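Local coordinates for protein L-lactate dehydrogenase (Trichomonas vaginalis, PDB 4UUL) that probably catalyses NAD-dependent interconversion of 2-hydroxy and 2-oxo acids, lactate with pyruvate or malate with oxaloacetate, at residues 269-272 with 273-277; 307-310 with 311-315; 144-148 with 149-153. The protein carries 1 engineered substitution. All coordinates share one frame; numbering follows the deposited sequence. Where two conformers were deposited one is given.

Overall arrangement
In chain order come contacts 3, 1 and 2. Contact 3, in the nucleotide-binding domain, leads from a loop into strand 151-153 of the parallel sheet. Contacts 1 and 2 belong to the C-terminal domain. Contact 1 begins on the last two residues of strand 265-270 and runs into the loop after it. Contact 2 starts the helix 307-337. Between centres, contact 1 is about 14 Å from contact 3 and about 16 Å from contact 2; contacts 2 and 3 are about 27 Å apart. Contact 1 packs on the nucleotide-binding part at one end, through Pro270 on the Phe151 backbone, and on helix 307-337 at the other, through a probable hydrogen bond from Arg310 NH1 to Tyr277 O.

Contact 1: 269-272 with 273-277; sequences IPVP and EGNPY
Asn275 folds back over a turn and takes hold of Pro272 O. Asn275 ND2 reaches Pro272 O at 2.9 Å, with an N-H...O angle of 171°. The donor comes almost along the C=O axis, and the oxygen lies in the amide plane. Asn275 CG stands between the backbone N and the carbonyl carbon (chi1 78°), which turns the amide toward this oxygen. The backbone Asn275 N binds the same Pro272 O less straight, at 3.2 Å and from above the carbonyl plane. This second bond closes a type I beta turn from Pro272 to Asn275. The tight side continues at Val271, whose CG1 methyl lies 3.4 Å from Asn275 ND2. Phe287 of strand 284-291 packs on both Pro272 and Asn275. The outer side of the turn is loose. Glu273 and Gly274 are exposed there. At the other end of the amide, Asn275 OD1 accepts from Tyr277 N at 3.0 Å, which makes an Asx turn, and ND2 has a further acceptor in Ile279 O. One amide therefore links two consecutive turns as the chain leaves strand 265-270. Its bonded partners are consistent with the modelled amide orientation and should restrain its rotation.

Contact 2: 307-310 with 311-315; sequences DWLR and EKLDF
Lys312 lays its aliphatic chain over one face of the Trp308 indole, one helical turn back along the chain. The CG methylene makes a CH-pi contact, 3.8 Å from the centroid of the six-membered ring and 20° off the ring normal. It sits toward the rim, nearest to Trp308 CE2. A bend at chi2 keeps Lys312 CD beside the ring, and one at chi3 turns CE along it. A second pair, Arg310 and Asp314, forms a salt bridge. Arg310 NE and NH2 both bind Asp314 OD1, each at 3.1 Å, from the same face of the carboxylate. The two planes are only 20° apart, but both bonds are bent, with N-H...O angles of 139°. On the buried side Leu309 CD1 meets Leu313 CG at 3.9 Å. Backbone bonds of the alpha helix set this i to i+4 spacing, among them Leu313 N to Leu309 O at 2.8 Å. Further out, Trp183 of strand 177-183 packs against both leucines, and Phe218 meets Trp308 edge-to-face. Just before the helix, Asn306 OD1 accepts from Leu309 N. Arg310 has another partner through NH1 in the carbonyl of Tyr277. The helix thus has an apolar face on the sheet and a charged flank. With its guanidinium shared between a carboxylate and a backbone carbonyl, Arg310 ties the start of helix 307-337 to the loop after strand 265-270.

Contact 3: 144-148 with 149-153; sequences KNLKP and ENFSS
Asn150 and Lys147 bind each other twice across a short turn. Asn150 OD1 accepts from Lys147 N at 2.8 Å, with the donor tilted 16° from the amide carbonyl plane. In return, Asn150 N gives its hydrogen to Lys147 O at 2.9 Å, this time from above the carbonyl plane. Asn150 CG stands anti to the carbonyl carbon (chi1 -63°), and the turn about chi2 then brings Asn150 OD1 to Lys147 N. Leu146 crosses Asn150 at about a right angle. Leu146 CB lies 3.6 Å from Asn150 OD1, and Leu146 CD2 packs beside the amide carbon. Leu146 is also at roughly a right angle to Phe151, where Leu146 CB comes within 4.0 Å of Phe151 CE2. The Phe151 ring turns an edge to the turn: Phe151 CD2 is 3.4 Å from Lys147 O, which lies in the ring plane. Phe151 N closes the next step on Pro148 O at 3.1 Å, where the short 3-10 segment passes into strand 151-153. Pro148 and Glu149 form the exposed side. Inward, Leu115 of helix 97-118 packs on both Leu146 and Phe151, and Met140 of helix 132-141 touches Phe151. The remaining polar group of the Asn150 amide, ND2, is held by Pro121 O and Val123 O. The contact therefore joins the loop after helix 132-141 to the last strand of the parallel sheet in the Rossmann-type domain. Phe151 lies about 11 Å, side chain to side chain, from Asp132 and Ile128, but the strand leads on to Ser153, which touches Asp132, a residue seen to bind NADH. Asn150 is buried, and its amide is bonded at both OD1 and ND2. Its polarity is thus met by backbone groups within an otherwise largely apolar setting.

Contact 1: 269-272 with 273-277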
# COMPACT_ATOMS: atom_id res chain seq x y z
N ILE B 269 19.22 9.85 -14.22
CA ILE B 269 19.26 11.31 -14.24
C ILE B 269 19.82 11.76 -15.56
O ILE B 269 20.61 11.06 -16.19
CB ILE B 269 20.06 11.92 -13.07
CG1 ILE B 269 21.46 11.30 -13.00
CG2 ILE B 269 19.34 11.73 -11.76
CD1 ILE B 269 22.42 12.09 -12.11
N PRO B 270 19.41 12.96 -16.00
CA PRO B 270 20.13 13.58 -17.11
C PRO B 270 21.61 13.55 -16.80
O PRO B 270 22.03 13.95 -15.73
CB PRO B 270 19.60 15.03 -17.08
CG PRO B 270 18.21 14.88 -16.50
CD PRO B 270 18.42 13.86 -15.40
N VAL B 271 22.42 13.10 -17.75
CA VAL B 271 23.83 12.90 -17.45
C VAL B 271 24.48 14.22 -17.09
O VAL B 271 24.44 15.14 -17.90
CB VAL B 271 24.58 12.26 -18.65
CG1 VAL B 271 26.07 12.31 -18.47
CG2 VAL B 271 24.11 10.83 -18.89
N PRO B 272 25.14 14.32 -15.92
CA PRO B 272 25.85 15.56 -15.58
C PRO B 272 27.13 15.70 -16.39
O PRO B 272 27.89 14.78 -16.52
CB PRO B 272 26.21 15.42 -14.08
CG PRO B 272 25.35 14.31 -13.56
CD PRO B 272 25.10 13.40 -14.77
N GLU B 273 27.39 16.88 -16.92
CA GLU B 273 28.62 17.13 -17.66
C GLU B 273 29.84 16.77 -16.84
O GLU B 273 30.84 16.23 -17.38
CB GLU B 273 28.72 18.59 -18.13
CG GLU B 273 29.93 18.87 -19.08
CD GLU B 273 29.92 20.27 -19.65
OE1 GLU B 273 28.87 20.95 -19.55
OE2 GLU B 273 30.96 20.70 -20.20
N GLY B 274 29.84 17.06 -15.56
CA GLY B 274 31.10 16.74 -14.85
C GLY B 274 31.33 15.31 -14.37
O GLY B 274 32.24 15.08 -13.60
N ASN B 275 30.50 14.35 -14.80
CA ASN B 275 30.45 13.07 -14.09
C ASN B 275 31.76 12.30 -14.14
O ASN B 275 32.51 12.39 -15.10
CB ASN B 275 29.27 12.20 -14.57
CG ASN B 275 29.54 11.52 -15.90
OD1 ASN B 275 30.15 10.45 -15.98
ND2 ASN B 275 29.08 12.14 -16.95
N PRO B 276 32.05 11.53 -13.09
CA PRO B 276 33.40 10.95 -13.09
C PRO B 276 33.47 9.57 -13.73
O PRO B 276 34.52 8.91 -13.61
CB PRO B 276 33.75 10.89 -11.60
CG PRO B 276 32.42 10.66 -10.96
CD PRO B 276 31.42 11.45 -11.77
N TYR B 277 32.42 9.15 -14.45
CA TYR B 277 32.37 7.77 -14.97
C TYR B 277 32.42 7.67 -16.49
O TYR B 277 32.19 6.61 -17.07
CB TYR B 277 31.18 7.03 -14.37
CG TYR B 277 31.30 6.97 -12.86
CD1 TYR B 277 32.38 6.33 -12.25
CD2 TYR B 277 30.35 7.55 -12.05
CE1 TYR B 277 32.55 6.35 -10.87
CE2 TYR B 277 30.47 7.52 -10.67
CZ TYR B 277 31.56 6.91 -10.07
OH TYR B 277 31.75 6.89 -8.70

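Contact 2: 307-310 with 311-315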
# COMPACT_ATOMS: atom_id res chain seq x y z
N ASP B 307 37.64 -3.16 -16.40
CA ASP B 307 37.45 -3.32 -17.83
C ASP B 307 36.06 -3.84 -18.14
O ASP B 307 35.42 -3.40 -19.08
CB ASP B 307 38.51 -4.26 -18.45
CG ASP B 307 39.87 -3.66 -18.49
OD1 ASP B 307 40.00 -2.44 -18.33
OD2 ASP B 307 40.83 -4.43 -18.68
N TRP B 308 35.55 -4.75 -17.34
CA TRP B 308 34.20 -5.27 -17.53
C TRP B 308 33.18 -4.16 -17.43
O TRP B 308 32.33 -3.99 -18.31
CB TRP B 308 33.89 -6.37 -16.51
CG TRP B 308 32.45 -6.84 -16.56
CD1 TRP B 308 31.94 -7.81 -17.38
CD2 TRP B 308 31.34 -6.37 -15.78
NE1 TRP B 308 30.58 -7.95 -17.17
CE2 TRP B 308 30.19 -7.08 -16.20
CE3 TRP B 308 31.21 -5.41 -14.79
CZ2 TRP B 308 28.94 -6.89 -15.64
CZ3 TRP B 308 29.94 -5.22 -14.22
CH2 TRP B 308 28.84 -5.94 -14.68
N LEU B 309 33.26 -3.36 -16.39
CA LEU B 309 32.29 -2.30 -16.18
C LEU B 309 32.41 -1.25 -17.26
O LEU B 309 31.39 -0.72 -17.74
CB LEU B 309 32.43 -1.70 -14.77
CG LEU B 309 31.37 -0.63 -14.44
CD1 LEU B 309 29.92 -1.13 -14.64
CD2 LEU B 309 31.55 -0.12 -13.01
N ARG B 310 33.63 -0.95 -17.69
CA ARG B 310 33.80 0.08 -18.74
C ARG B 310 33.04 -0.33 -19.99
O ARG B 310 32.32 0.46 -20.60
CB ARG B 310 35.29 0.23 -19.08
CG ARG B 310 35.64 1.31 -20.15
CD ARG B 310 35.47 2.69 -19.58
NE ARG B 310 34.12 3.20 -19.78
CZ ARG B 310 33.58 4.18 -19.08
NH1 ARG B 310 34.23 4.74 -18.06
NH2 ARG B 310 32.37 4.61 -19.35
N GLU B 311 33.21 -1.58 -20.40
CA GLU B 311 32.56 -2.09 -21.58
C GLU B 311 31.04 -2.06 -21.41
O GLU B 311 30.31 -1.65 -22.31
CB GLU B 311 33.09 -3.50 -21.93
CG GLU B 311 32.51 -4.09 -23.22
CD GLU B 311 33.07 -5.46 -23.57
OE1 GLU B 311 34.11 -5.85 -22.99
OE2 GLU B 311 32.47 -6.13 -24.44
N LYS B 312 30.55 -2.46 -20.25
CA LYS B 312 29.11 -2.48 -20.02
C LYS B 312 28.52 -1.06 -20.05
O LYS B 312 27.46 -0.85 -20.60
CB LYS B 312 28.78 -3.12 -18.67
CG LYS B 312 29.05 -4.58 -18.53
CD LYS B 312 28.26 -5.43 -19.49
CE LYS B 312 26.84 -5.57 -19.02
NZ LYS B 312 26.06 -6.43 -19.98
N LEU B 313 29.21 -0.12 -19.41
CA LEU B 313 28.80 1.27 -19.41
C LEU B 313 28.77 1.86 -20.81
O LEU B 313 27.85 2.56 -21.19
CB LEU B 313 29.70 2.15 -18.50
CG LEU B 313 29.61 1.89 -17.01
CD1 LEU B 313 30.62 2.75 -16.27
CD2 LEU B 313 28.22 2.18 -16.47
N ASP B 314 29.80 1.55 -21.59
CA ASP B 314 29.87 2.05 -22.96
C ASP B 314 28.74 1.49 -23.80
O ASP B 314 28.14 2.19 -24.62
CB ASP B 314 31.22 1.68 -23.56
CG ASP B 314 32.40 2.40 -22.90
OD1 ASP B 314 32.21 3.38 -22.17
OD2 ASP B 314 33.54 1.91 -23.13
N PHE B 315 28.42 0.22 -23.61
CA PHE B 315 27.38 -0.41 -24.42
C PHE B 315 26.01 0.20 -24.08
O PHE B 315 25.19 0.46 -24.95
CB PHE B 315 27.36 -1.91 -24.16
CG PHE B 315 26.42 -2.68 -25.00
CD1 PHE B 315 26.81 -3.15 -26.25
CD2 PHE B 315 25.16 -2.98 -24.55
CE1 PHE B 315 25.95 -3.89 -27.03
CE2 PHE B 315 24.26 -3.69 -25.33
CZ PHE B 315 24.67 -4.17 -26.58

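Contact 3: 144-148 with 149-153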
# COMPACT_ATOMS: atom_id res chain seq x y z
N LYS B 144 9.97 23.35 -22.00
CA LYS B 144 10.85 24.48 -22.28
C LYS B 144 11.17 25.34 -21.06
O LYS B 144 12.25 25.93 -21.00
CB LYS B 144 10.26 25.31 -23.39
CG LYS B 144 9.11 26.19 -23.00
CD LYS B 144 8.54 26.90 -24.24
CE LYS B 144 7.30 27.72 -23.90
NZ LYS B 144 6.82 28.50 -25.07
N ASN B 145 10.25 25.41 -20.09
CA ASN B 145 10.45 26.24 -18.90
C ASN B 145 11.03 25.45 -17.72
O ASN B 145 11.16 26.00 -16.61
CB ASN B 145 9.12 26.85 -18.43
CG ASN B 145 8.51 27.79 -19.42
OD1 ASN B 145 9.21 28.47 -20.13
ND2 ASN B 145 7.18 27.86 -19.44
N LEU B 146 11.38 24.19 -17.94
CA LEU B 146 11.98 23.35 -16.89
C LEU B 146 13.44 23.03 -17.23
O LEU B 146 13.96 23.44 -18.29
CB LEU B 146 11.14 22.08 -16.65
CG LEU B 146 9.71 22.35 -16.20
CD1 LEU B 146 8.95 21.05 -16.09
CD2 LEU B 146 9.70 23.05 -14.86
N LYS B 147 14.11 22.36 -16.31
CA LYS B 147 15.55 22.15 -16.36
C LYS B 147 15.86 20.69 -16.09
O LYS B 147 14.99 19.93 -15.63
CB LYS B 147 16.25 23.02 -15.32
CG LYS B 147 15.97 24.50 -15.53
CD LYS B 147 16.66 25.06 -16.75
CE LYS B 147 16.54 26.60 -16.81
NZ LYS B 147 15.11 27.10 -16.80
N PRO B 148 17.08 20.26 -16.39
CA PRO B 148 17.41 18.86 -16.10
C PRO B 148 17.17 18.42 -14.65
O PRO B 148 16.77 17.27 -14.41
CB PRO B 148 18.89 18.76 -16.52
CG PRO B 148 19.03 19.82 -17.61
CD PRO B 148 18.15 20.97 -17.13
N GLU B 149 17.36 19.32 -13.70
CA GLU B 149 17.15 19.02 -12.30
C GLU B 149 15.70 18.65 -11.96
O GLU B 149 15.42 18.12 -10.89
CB GLU B 149 17.60 20.25 -11.49
CG GLU B 149 19.12 20.53 -11.50
CD GLU B 149 19.72 20.90 -12.88
OE1 GLU B 149 19.10 21.69 -13.66
OE2 GLU B 149 20.82 20.37 -13.17
N ASN B 150 14.77 18.95 -12.86
CA ASN B 150 13.38 18.60 -12.64
C ASN B 150 13.01 17.15 -12.97
O ASN B 150 11.87 16.77 -12.71
CB ASN B 150 12.45 19.52 -13.44
CG ASN B 150 12.53 21.00 -13.03
OD1 ASN B 150 13.17 21.79 -13.70
ND2 ASN B 150 11.90 21.35 -11.93
N PHE B 151 13.94 16.38 -13.53
CA PHE B 151 13.60 15.06 -14.10
C PHE B 151 14.49 13.95 -13.62
O PHE B 151 15.71 14.09 -13.53
CB PHE B 151 13.76 15.11 -15.64
CG PHE B 151 12.73 16.00 -16.30
CD1 PHE B 151 11.49 15.50 -16.66
CD2 PHE B 151 12.98 17.33 -16.53
CE1 PHE B 151 10.53 16.32 -17.22
CE2 PHE B 151 12.01 18.19 -17.10
CZ PHE B 151 10.79 17.66 -17.45
N SER B 152 13.88 12.79 -13.40
CA SER B 152 14.64 11.57 -13.16
C SER B 152 13.77 10.37 -13.55
O SER B 152 12.57 10.53 -13.74
CB SER B 152 15.14 11.49 -11.72
OG SER B 152 14.09 11.38 -10.81
N SER B 153 14.41 9.21 -13.63
CA SER B 153 13.73 7.98 -13.94
C SER B 153 14.06 6.91 -12.92
O SER B 153 15.04 6.98 -12.19
CB SER B 153 14.05 7.50 -15.35
OG SER B 153 15.41 7.11 -15.54